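Long-range contacts in synaptotagmin-1 (Arabidopsis thaliana, PDB 7AS6), which helps keep the plasma membrane intact during freezing and osmotic stress, and is represented here by its C2A domain, a metal- and probably phospholipid-binding beta sandwich: residues A[15-21]-A[127-133]; A[29-35]-A[76-82]; A[91-95]-A[110-116]. All blocks are in the same frame, centred on the assembly; numbering follows the deposited sequence.

Interaction 1 (A[15-21]-A[127-133]); sequences VRAVGLR and KYRGKLE
Arg16 and Glu133 meet at a classic beta bulge, where Val15 and Arg16 together face Glu133 across two antiparallel strands of the C2 sandwich. Glu133 O takes a bond from Val15 N (2.9 Å) and a weak one from Arg16 N, while Glu133 N returns a nearly straight bond to Arg16 O. On the Arg16, Val18 and Lys131 face, the two charged side chains cross with guanidinium and carboxylate planes 74° apart. Arg16 NE therefore reaches Glu133 OE1 (3.1 Å) from above the carboxylate, 56° out of its plane, in a salt bridge that is not the usual flat pairing. CG of Arg16 sits between its backbone N and carbonyl carbon (chi1 67°), and the chain then bends, leaving NH1 to a second salt bridge with Glu57; Val15 CG1 lies over the guanidinium face. On the other face, Leu132 CD1 turns in toward Ala17 CB (4.0 Å), next to Trp58 of the neighbouring strand.

Val18 and Lys131 form a further hydrogen-bonded pair, beyond which Gly19 and Gly130 still face each other, though the regular strand pairing has ended. Gly130 has little room: its CA is 3.2 Å from Val18 O. Past the strand ends a water links Arg21 N to Arg129 O. The aliphatic part of Lys127 passes over one face of the Arg21 guanidinium, with CD 3.7 Å from Arg21 NE, despite the like charges. At the edge of that same guanidinium, nearly in its plane, Arg21 NH2 donates to Tyr128 O at 3.1 Å.

Interaction 2 (A[29-35]-A[76-82]); sequences ADPFVKI and FSVYDWE. With CD (cadmium ion), chain B.
Tyr79 packs against both Phe32 and Lys34 of the adjoining antiparallel strand, which lie on the same side of its ring. CB presses on one face of the Phe32 ring, off centre, coming 3.3 Å from Phe32 CZ in a CH-pi contact. From CG onward the ring slides away from Phe32: the planes stay within 15° of parallel, but little of one ring lies over the other. Farther out, CD2 and CE2 run beneath the extended Lys34 chain, whose CD is 3.6 Å from Tyr79 CE2. The lysine ends over the ring face, NZ standing 4.5 Å from the Tyr79 centroid as a cation-pi pair. At the tip, Tyr79 OH is hydrogen-bonded to Lys89 NZ. With CG between backbone N and carbonyl carbon (chi1 64°), the Phe32 ring leans over the neighbouring strand and offers its face to Tyr79 CB.

The strands belong to one sheet of the C2 beta sandwich, and their other face, with Pro31, Val33, Ile35, Phe76 and Val78, looks into its core. There the CG1 atom of Ile35 packs 3.4 Å from atom CD1 of Phe76. Where the strands open into loops they build the metal site characteristic of C2 domains, here holding cadmium and probably the calcium site of the protein. Asp80 grips the ion with both carboxylate oxygens; Asp30 OD2, Trp81 O and Glu82 OE2 add one ligand each, and Asp24 completes the sphere. Asp80 OD1 also accepts Asp30 N (2.8 Å), fixing one metal-binding loop against the other, and Asp30 O receives Trp81 N at 2.7 Å.

Interaction 3 (A[91-95]-A[110-116]); sequences GMNVL and LELRKTL
Met92 and Arg113 pair by their backbones in a single antiparallel bridge, which ties the edge strand 88-96 of one sheet to the chain just beyond the edge strand 106-111 of the other, along one side of the C2 sandwich. The bridge is the compact part of the contact. Arg113 N gives Met92 O a fairly straight bond of 2.9 Å, while Met92 N meets Arg113 O at a sharper angle. Gly91, lacking a side chain, lets its CA come within 3.4 Å of Arg113 O, and Leu112 spreads over the same backbone, CD2 lying 3.8 Å from Met92 N. Leu112 also covers Leu20 and Leu132 of the interior. Farther along, Leu110 CD1 packs at 4.2 Å from Leu95 CB, on the side where Phe76 lies.

Contacts with the exposed residues 113-116 are looser. Met92 itself is buried and packs on Ser77; its CG lies between backbone N and carbonyl carbon (chi1 57°), and a further bend carries SD toward Thr115 and Leu116, though it stays 4.4 Å from Leu116 CD2. Arg113 bends as well, touching Met92 O with its CG at 3.2 Å while the guanidinium runs on past Asn93 in an exposed position. The Asn93 amide points ND2 at Glu111 O, a doubtful bond because the modelled separation is too short, and OD1 accepts the N-H of Val94. The join between the sheets thus rests on the two Met92-Arg113 backbone bonds, with Leu112 and Leu110 adding apolar packing toward the interior, and does not depend on a charged pair across it.

How the interactions relate
The three contacts lie close together in one C2 sandwich, their centres 10 to 12 Å apart. Interaction 1 joins strands 8-18 and 131-140 of one sheet, interaction 2 joins strands 31-37 and 73-80 of the other, and interaction 3 runs between the edges of the two. Along the chain, interaction 1 spans both others, and interaction 2 closes before interaction 3 opens. Leu132 CD2 packs on Phe76 CB across the core, and Leu20 CD1 on Pro31 CB. Probable backbone bonds continue the sheets, from Leu110 N to Leu132 O and from Val78 N to Gly91 O. Interaction 2 carries metal-binding loops at one end of the sandwich, while interaction 3 links the sheet edges.

Interaction 1 (A[15-21]-A[127-133])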
loop_
_atom_site.group_PDB
_atom_site.type_symbol
_atom_site.label_atom_id
_atom_site.label_comp_id
_atom_site.label_asym_id
_atom_site.label_seq_id
_atom_site.Cartn_x
_atom_site.Cartn_y
_atom_site.Cartn_z
ATOM N N VAL A 15 -0.690 5.747 -5.081
ATOM C CA VAL A 15 -0.771 7.065 -5.693
ATOM C C VAL A 15 0.078 8.047 -4.908
ATOM O O VAL A 15 1.087 8.548 -5.418
ATOM C CB VAL A 15 -2.226 7.550 -5.780
ATOM C CG1 VAL A 15 -2.281 8.936 -6.399
ATOM C CG2 VAL A 15 -3.055 6.561 -6.595
ATOM N N ARG A 16 -0.330 8.337 -3.675
ATOM C CA ARG A 16 0.378 9.305 -2.851
ATOM C C ARG A 16 0.044 9.068 -1.382
ATOM O O ARG A 16 -0.895 8.344 -1.042
ATOM C CB ARG A 16 0.021 10.736 -3.270
ATOM C CG ARG A 16 -1.429 11.132 -2.985
ATOM C CD ARG A 16 -1.812 12.461 -3.661
ATOM N NE ARG A 16 -3.034 12.303 -4.452
ATOM C CZ ARG A 16 -3.090 12.302 -5.783
ATOM N NH1 ARG A 16 -1.991 12.477 -6.502
ATOM N NH2 ARG A 16 -4.254 12.130 -6.400
ATOM N N ALA A 17 0.852 9.678 -0.515
ATOM C CA ALA A 17 0.518 9.860 0.886
ATOM C C ALA A 17 0.432 11.354 1.155
ATOM O O ALA A 17 1.103 12.157 0.502
ATOM C CB ALA A 17 1.538 9.213 1.822
ATOM N N VAL A 18 -0.426 11.719 2.096
ATOM C CA VAL A 18 -0.685 13.113 2.425
ATOM C C VAL A 18 -0.643 13.260 3.930
ATOM O O VAL A 18 -1.243 12.461 4.658
ATOM C CB VAL A 18 -2.046 13.587 1.874
ATOM C CG1 VAL A 18 -2.351 14.992 2.339
ATOM C CG2 VAL A 18 -2.036 13.526 0.366
ATOM N N GLY A 19 0.073 14.270 4.399
ATOM C CA GLY A 19 0.047 14.592 5.810
ATOM C C GLY A 19 0.822 13.655 6.703
ATOM O O GLY A 19 0.449 13.479 7.867
ATOM N N LEU A 20 1.889 13.043 6.194
ATOM C CA LEU A 20 2.711 12.165 7.016
ATOM C C LEU A 20 3.335 12.941 8.172
ATOM O O LEU A 20 3.615 14.138 8.062
ATOM C CB LEU A 20 3.808 11.516 6.174
ATOM C CG LEU A 20 3.349 10.597 5.047
ATOM C CD1 LEU A 20 4.557 9.959 4.393
ATOM C CD2 LEU A 20 2.402 9.538 5.593
ATOM N N ARG A 21 3.524 12.249 9.295
ATOM C CA ARG A 21 4.145 12.850 10.466
ATOM C C ARG A 21 5.631 13.040 10.239
ATOM O O ARG A 21 6.283 12.232 9.581
ATOM C CB ARG A 21 3.956 11.969 11.698
ATOM C CG ARG A 21 2.529 11.668 12.032
ATOM C CD ARG A 21 2.412 11.141 13.440
ATOM N NE ARG A 21 3.022 12.047 14.410
ATOM C CZ ARG A 21 2.460 13.171 14.848
ATOM N NH1 ARG A 21 3.099 13.927 15.740
ATOM N NH2 ARG A 21 1.264 13.541 14.395
ATOM N N LYS A 127 -2.507 9.477 17.740
ATOM C CA LYS A 127 -2.090 10.604 16.916
ATOM C C LYS A 127 -2.419 10.356 15.441
ATOM O O LYS A 127 -2.437 9.218 14.965
ATOM C CB LYS A 127 -0.587 10.854 17.098
ATOM C CG LYS A 127 0.295 9.672 16.679
ATOM C CD LYS A 127 1.759 9.804 17.127
ATOM C CE LYS A 127 2.642 8.789 16.387
ATOM N NZ LYS A 127 4.014 8.577 16.954
ATOM N N TYR A 128 -2.697 11.444 14.719
ATOM C CA TYR A 128 -2.975 11.356 13.289
ATOM C C TYR A 128 -1.692 11.075 12.518
ATOM O O TYR A 128 -0.650 11.679 12.789
ATOM C CB TYR A 128 -3.608 12.653 12.794
ATOM C CG TYR A 128 -3.844 12.707 11.302
ATOM C CD1 TYR A 128 -4.835 11.934 10.712
ATOM C CD2 TYR A 128 -3.088 13.543 10.482
ATOM C CE1 TYR A 128 -5.068 11.982 9.348
ATOM C CE2 TYR A 128 -3.312 13.602 9.115
ATOM C CZ TYR A 128 -4.308 12.817 8.549
ATOM O OH TYR A 128 -4.550 12.863 7.187
ATOM N N ARG A 129 -1.768 10.174 11.539
ATOM C CA ARG A 129 -0.565 9.674 10.888
ATOM C C ARG A 129 -0.540 9.912 9.383
ATOM O O ARG A 129 0.401 9.477 8.715
ATOM C CB ARG A 129 -0.397 8.185 11.199
ATOM C CG ARG A 129 -0.057 7.916 12.666
ATOM C CD ARG A 129 0.189 6.438 12.936
ATOM N NE ARG A 129 0.245 6.123 14.363
ATOM C CZ ARG A 129 1.365 5.916 15.053
ATOM N NH1 ARG A 129 2.553 5.989 14.457
ATOM N NH2 ARG A 129 1.299 5.633 16.349
ATOM N N GLY A 130 -1.515 10.617 8.835
ATOM C CA GLY A 130 -1.578 10.845 7.406
ATOM C C GLY A 130 -2.536 9.892 6.713
ATOM O O GLY A 130 -3.127 8.984 7.306
ATOM N N LYS A 131 -2.686 10.123 5.418
ATOM C CA LYS A 131 -3.570 9.332 4.576
ATOM C C LYS A 131 -2.751 8.727 3.452
ATOM O O LYS A 131 -1.817 9.358 2.951
ATOM C CB LYS A 131 -4.705 10.192 3.995
ATOM C CG LYS A 131 -5.731 10.622 5.022
ATOM C CD LYS A 131 -6.800 11.519 4.417
ATOM C CE LYS A 131 -8.012 11.629 5.339
ATOM N NZ LYS A 131 -7.636 12.084 6.703
ATOM N N LEU A 132 -3.085 7.502 3.065
ATOM C CA LEU A 132 -2.528 6.892 1.868
ATOM C C LEU A 132 -3.634 6.763 0.835
ATOM O O LEU A 132 -4.736 6.320 1.167
ATOM C CB LEU A 132 -1.947 5.516 2.165
ATOM C CG LEU A 132 -1.196 4.859 1.013
ATOM C CD1 LEU A 132 0.052 5.646 0.667
ATOM C CD2 LEU A 132 -0.850 3.404 1.326
ATOM N N GLU A 133 -3.349 7.159 -0.407
ATOM C CA GLU A 133 -4.309 7.052 -1.510
ATOM C C GLU A 133 -3.827 6.011 -2.508
ATOM O O GLU A 133 -2.680 6.071 -2.971
ATOM C CB GLU A 133 -4.521 8.400 -2.199
ATOM C CG GLU A 133 -4.992 9.465 -1.208
ATOM C CD GLU A 133 -5.486 10.739 -1.863
ATOM O OE1 GLU A 133 -5.377 10.857 -3.103
ATOM O OE2 GLU A 133 -5.998 11.622 -1.131
HETATM O O HOH W 1 2.929 9.728 9.332
#

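Interaction 2 (A[29-35]-A[76-82])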
loop_
_atom_site.group_PDB
_atom_site.type_symbol
_atom_site.label_atom_id
_atom_site.label_comp_id
_atom_site.label_asym_id
_atom_site.label_seq_id
_atom_site.Cartn_x
_atom_site.Cartn_y
_atom_site.Cartn_z
ATOM N N ALA A 29 10.538 13.063 6.592
ATOM C CA ALA A 29 10.591 11.612 6.476
ATOM C C ALA A 29 11.050 11.252 5.076
ATOM O O ALA A 29 11.109 12.097 4.182
ATOM C CB ALA A 29 9.238 10.972 6.781
ATOM N N ASP A 30 11.412 9.989 4.907
ATOM C CA ASP A 30 11.813 9.450 3.612
ATOM C C ASP A 30 10.944 8.235 3.365
ATOM O O ASP A 30 11.372 7.100 3.608
ATOM C CB ASP A 30 13.304 9.107 3.605
ATOM C CG ASP A 30 14.168 10.267 4.075
ATOM O OD1 ASP A 30 14.300 11.281 3.370
ATOM O OD2 ASP A 30 14.749 10.191 5.163
ATOM N N PRO A 31 9.706 8.431 2.906
ATOM C CA PRO A 31 8.750 7.326 2.899
ATOM C C PRO A 31 8.863 6.413 1.694
ATOM O O PRO A 31 9.144 6.834 0.565
ATOM C CB PRO A 31 7.389 8.034 2.910
ATOM C CG PRO A 31 7.647 9.379 2.333
ATOM C CD PRO A 31 9.020 9.737 2.812
ATOM N N PHE A 32 8.627 5.133 1.974
ATOM C CA PHE A 32 8.287 4.130 0.980
ATOM C C PHE A 32 7.140 3.276 1.526
ATOM O O PHE A 32 6.844 3.302 2.724
ATOM C CB PHE A 32 9.513 3.284 0.631
ATOM C CG PHE A 32 10.048 2.464 1.771
ATOM C CD1 PHE A 32 10.906 3.026 2.716
ATOM C CD2 PHE A 32 9.732 1.117 1.871
ATOM C CE1 PHE A 32 11.417 2.256 3.746
ATOM C CE2 PHE A 32 10.230 0.349 2.895
ATOM C CZ PHE A 32 11.086 0.910 3.829
ATOM N N VAL A 33 6.471 2.522 0.646
ATOM C CA VAL A 33 5.326 1.700 1.043
ATOM C C VAL A 33 5.631 0.226 0.783
ATOM O O VAL A 33 6.129 -0.127 -0.291
ATOM C CB VAL A 33 4.043 2.129 0.293
ATOM C CG1 VAL A 33 2.824 1.366 0.800
ATOM C CG2 VAL A 33 3.827 3.632 0.436
ATOM N N LYS A 34 5.331 -0.638 1.760
ATOM C CA LYS A 34 5.305 -2.083 1.532
ATOM C C LYS A 34 3.862 -2.543 1.325
ATOM O O LYS A 34 2.944 -2.095 2.024
ATOM C CB LYS A 34 5.950 -2.865 2.693
ATOM C CG LYS A 34 7.467 -2.665 2.813
ATOM C CD LYS A 34 8.094 -3.605 3.862
ATOM C CE LYS A 34 9.594 -3.316 4.066
ATOM N NZ LYS A 34 10.221 -4.094 5.191
ATOM N N ILE A 35 3.650 -3.416 0.345
ATOM C CA ILE A 35 2.310 -3.928 0.039
ATOM C C ILE A 35 2.375 -5.440 0.097
ATOM O O ILE A 35 3.231 -6.056 -0.550
ATOM C CB ILE A 35 1.786 -3.470 -1.332
ATOM C CG1 ILE A 35 1.749 -1.950 -1.454
ATOM C CG2 ILE A 35 0.391 -4.053 -1.585
ATOM C CD1 ILE A 35 3.001 -1.364 -2.093
ATOM N N PHE A 76 -1.091 -2.341 3.451
ATOM C CA PHE A 76 -0.136 -1.304 3.094
ATOM C C PHE A 76 0.558 -0.801 4.352
ATOM O O PHE A 76 -0.091 -0.526 5.367
ATOM C CB PHE A 76 -0.818 -0.138 2.397
ATOM C CG PHE A 76 -1.601 -0.535 1.177
ATOM C CD1 PHE A 76 -1.033 -0.437 -0.090
ATOM C CD2 PHE A 76 -2.891 -1.017 1.296
ATOM C CE1 PHE A 76 -1.755 -0.815 -1.233
ATOM C CE2 PHE A 76 -3.624 -1.403 0.163
ATOM C CZ PHE A 76 -3.049 -1.292 -1.104
ATOM N N SER A 77 1.873 -0.665 4.288
ATOM C CA SER A 77 2.632 -0.179 5.433
ATOM C C SER A 77 3.591 0.890 4.955
ATOM O O SER A 77 4.387 0.654 4.042
ATOM C CB SER A 77 3.371 -1.317 6.113
ATOM O OG SER A 77 2.436 -2.272 6.570
ATOM N N VAL A 78 3.497 2.061 5.543
ATOM C CA VAL A 78 4.394 3.144 5.201
ATOM C C VAL A 78 5.563 3.128 6.181
ATOM O O VAL A 78 5.365 3.125 7.403
ATOM C CB VAL A 78 3.659 4.490 5.221
ATOM C CG1 VAL A 78 4.602 5.592 4.783
ATOM C CG2 VAL A 78 2.418 4.428 4.302
ATOM N N TYR A 79 6.778 3.053 5.644
ATOM C CA TYR A 79 8.013 3.035 6.413
ATOM C C TYR A 79 8.817 4.276 6.090
ATOM O O TYR A 79 8.684 4.865 5.019
ATOM C CB TYR A 79 8.886 1.821 6.076
ATOM C CG TYR A 79 8.384 0.512 6.599
ATOM C CD1 TYR A 79 8.911 -0.030 7.753
ATOM C CD2 TYR A 79 7.387 -0.190 5.942
ATOM C CE1 TYR A 79 8.465 -1.232 8.244
ATOM C CE2 TYR A 79 6.931 -1.404 6.434
ATOM C CZ TYR A 79 7.484 -1.918 7.585
ATOM O OH TYR A 79 7.051 -3.122 8.098
ATOM N N ASP A 80 9.680 4.653 7.020
ATOM C CA ASP A 80 10.697 5.661 6.785
ATOM C C ASP A 80 12.016 4.991 6.443
ATOM O O ASP A 80 12.497 4.129 7.190
ATOM C CB ASP A 80 10.917 6.530 8.018
ATOM C CG ASP A 80 12.118 7.433 7.866
ATOM O OD1 ASP A 80 11.954 8.460 7.186
ATOM O OD2 ASP A 80 13.231 7.119 8.382
ATOM N N TRP A 81 12.636 5.428 5.368
ATOM C CA TRP A 81 13.966 4.923 5.045
ATOM C C TRP A 81 15.053 5.660 5.819
ATOM O O TRP A 81 14.988 6.869 6.019
ATOM C CB TRP A 81 14.203 5.072 3.549
ATOM C CG TRP A 81 15.605 4.817 3.065
ATOM C CD1 TRP A 81 16.120 3.626 2.653
ATOM C CD2 TRP A 81 16.629 5.794 2.842
ATOM N NE1 TRP A 81 17.408 3.794 2.209
ATOM C CE2 TRP A 81 17.738 5.121 2.300
ATOM C CE3 TRP A 81 16.710 7.174 3.035
ATOM C CZ2 TRP A 81 18.919 5.777 1.962
ATOM C CZ3 TRP A 81 17.887 7.827 2.705
ATOM C CH2 TRP A 81 18.978 7.128 2.180
ATOM N N GLU A 82 16.069 4.922 6.254
ATOM C CA GLU A 82 17.332 5.501 6.671
ATOM C C GLU A 82 18.420 4.625 6.089
ATOM O O GLU A 82 18.219 3.425 5.914
ATOM C CB GLU A 82 17.489 5.560 8.204
ATOM C CG GLU A 82 16.703 6.669 8.858
ATOM C CD GLU A 82 17.230 8.026 8.471
ATOM O OE1 GLU A 82 18.451 8.157 8.270
ATOM O OE2 GLU A 82 16.434 8.972 8.376
HETATM CD CD CD B . 14.403 8.903 7.203
#

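Interaction 3 (A[91-95]-A[110-116])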
loop_
_atom_site.group_PDB
_atom_site.type_symbol
_atom_site.label_atom_id
_atom_site.label_comp_id
_atom_site.label_asym_id
_atom_site.label_seq_id
_atom_site.Cartn_x
_atom_site.Cartn_y
_atom_site.Cartn_z
ATOM N N GLY A 91 3.124 3.880 9.701
ATOM C CA GLY A 91 1.695 3.654 9.745
ATOM C C GLY A 91 1.296 2.600 8.737
ATOM O O GLY A 91 2.077 2.192 7.868
ATOM N N MET A 92 0.046 2.170 8.848
ATOM C CA MET A 92 -0.405 1.077 8.005
ATOM C C MET A 92 -1.926 1.048 7.981
ATOM O O MET A 92 -2.597 1.687 8.796
ATOM C CB MET A 92 0.152 -0.242 8.512
ATOM C CG MET A 92 -0.239 -0.465 9.937
ATOM S SD MET A 92 -1.006 -2.064 10.028
ATOM C CE MET A 92 0.484 -3.063 9.940
ATOM N N ASN A 93 -2.456 0.298 7.018
ATOM C CA ASN A 93 -3.876 -0.025 6.984
ATOM C C ASN A 93 -4.106 -1.186 6.028
ATOM O O ASN A 93 -3.192 -1.677 5.357
ATOM C CB ASN A 93 -4.743 1.166 6.582
ATOM C CG ASN A 93 -6.049 1.188 7.339
ATOM O OD1 ASN A 93 -6.545 0.143 7.761
ATOM N ND2 ASN A 93 -6.595 2.378 7.551
ATOM N N VAL A 94 -5.354 -1.611 5.969
ATOM C CA VAL A 94 -5.713 -2.820 5.257
ATOM C C VAL A 94 -6.803 -2.467 4.252
ATOM O O VAL A 94 -7.456 -1.427 4.352
ATOM C CB VAL A 94 -6.156 -3.906 6.257
ATOM C CG1 VAL A 94 -7.640 -3.855 6.491
ATOM C CG2 VAL A 94 -5.705 -5.272 5.807
ATOM N N LEU A 95 -6.969 -3.320 3.242
ATOM C CA LEU A 95 -7.966 -3.061 2.203
ATOM C C LEU A 95 -8.390 -4.390 1.598
ATOM O O LEU A 95 -7.604 -5.029 0.892
ATOM C CB LEU A 95 -7.431 -2.123 1.126
ATOM C CG LEU A 95 -8.371 -1.919 -0.065
ATOM C CD1 LEU A 95 -9.726 -1.432 0.407
ATOM C CD2 LEU A 95 -7.788 -0.947 -1.087
ATOM N N LEU A 110 -6.980 5.451 2.562
ATOM C CA LEU A 110 -6.805 4.720 3.807
ATOM C C LEU A 110 -6.114 5.622 4.814
ATOM O O LEU A 110 -5.045 6.175 4.532
ATOM C CB LEU A 110 -5.978 3.451 3.591
ATOM C CG LEU A 110 -6.429 2.624 2.388
ATOM C CD1 LEU A 110 -5.499 1.444 2.125
ATOM C CD2 LEU A 110 -7.849 2.151 2.622
ATOM N N GLU A 111 -6.724 5.787 5.977
ATOM C CA GLU A 111 -6.054 6.516 7.041
ATOM C C GLU A 111 -5.011 5.600 7.659
ATOM O O GLU A 111 -5.280 4.422 7.906
ATOM C CB GLU A 111 -7.061 7.012 8.080
ATOM C CG GLU A 111 -7.992 8.092 7.510
ATOM C CD GLU A 111 -8.716 8.910 8.575
ATOM O OE1 GLU A 111 -8.482 8.670 9.782
ATOM O OE2 GLU A 111 -9.520 9.797 8.199
ATOM N N LEU A 112 -3.806 6.121 7.856
ATOM C CA LEU A 112 -2.735 5.321 8.431
ATOM C C LEU A 112 -2.917 5.213 9.934
ATOM O O LEU A 112 -3.177 6.214 10.610
ATOM C CB LEU A 112 -1.385 5.939 8.097
ATOM C CG LEU A 112 -1.221 5.978 6.587
ATOM C CD1 LEU A 112 -0.033 6.824 6.225
ATOM C CD2 LEU A 112 -1.075 4.564 6.052
ATOM N N ARG A 113 -2.789 3.997 10.455
ATOM C CA ARG A 113 -2.904 3.756 11.885
ATOM C C ARG A 113 -1.691 2.978 12.377
ATOM O O ARG A 113 -0.902 2.443 11.588
ATOM C CB ARG A 113 -4.196 3.007 12.229
ATOM C CG ARG A 113 -4.413 1.735 11.438
ATOM C CD ARG A 113 -5.715 1.079 11.860
ATOM N NE ARG A 113 -6.851 1.980 11.684
ATOM C CZ ARG A 113 -8.071 1.756 12.164
ATOM N NH1 ARG A 113 -8.322 0.656 12.864
ATOM N NH2 ARG A 113 -9.043 2.634 11.949
ATOM N N LYS A 114 -1.552 2.921 13.709
ATOM C CA LYS A 114 -0.402 2.247 14.310
ATOM C C LYS A 114 -0.484 0.735 14.134
ATOM O O LYS A 114 0.523 0.086 13.823
ATOM C CB LYS A 114 -0.290 2.599 15.795
ATOM C CG LYS A 114 0.805 1.826 16.526
ATOM C CD LYS A 114 0.575 1.818 18.039
ATOM C CE LYS A 114 1.330 0.681 18.726
ATOM N NZ LYS A 114 0.788 0.375 20.091
ATOM N N THR A 115 -1.662 0.153 14.336
ATOM C CA THR A 115 -1.804 -1.293 14.243
ATOM C C THR A 115 -3.271 -1.643 13.997
ATOM O O THR A 115 -4.153 -0.777 14.001
ATOM C CB THR A 115 -1.261 -1.974 15.502
ATOM O OG1 THR A 115 -1.386 -3.395 15.369
ATOM C CG2 THR A 115 -2.030 -1.507 16.726
ATOM N N LEU A 116 -3.519 -2.937 13.798
ATOM C CA LEU A 116 -4.816 -3.463 13.372
ATOM C C LEU A 116 -5.647 -4.050 14.521
ATOM O O LEU A 116 -5.377 -3.811 15.700
ATOM C CB LEU A 116 -4.592 -4.525 12.285
ATOM C CG LEU A 116 -3.237 -5.262 12.335
ATOM C CD1 LEU A 116 -3.161 -6.275 13.490
ATOM C CD2 LEU A 116 -2.899 -5.923 10.995
#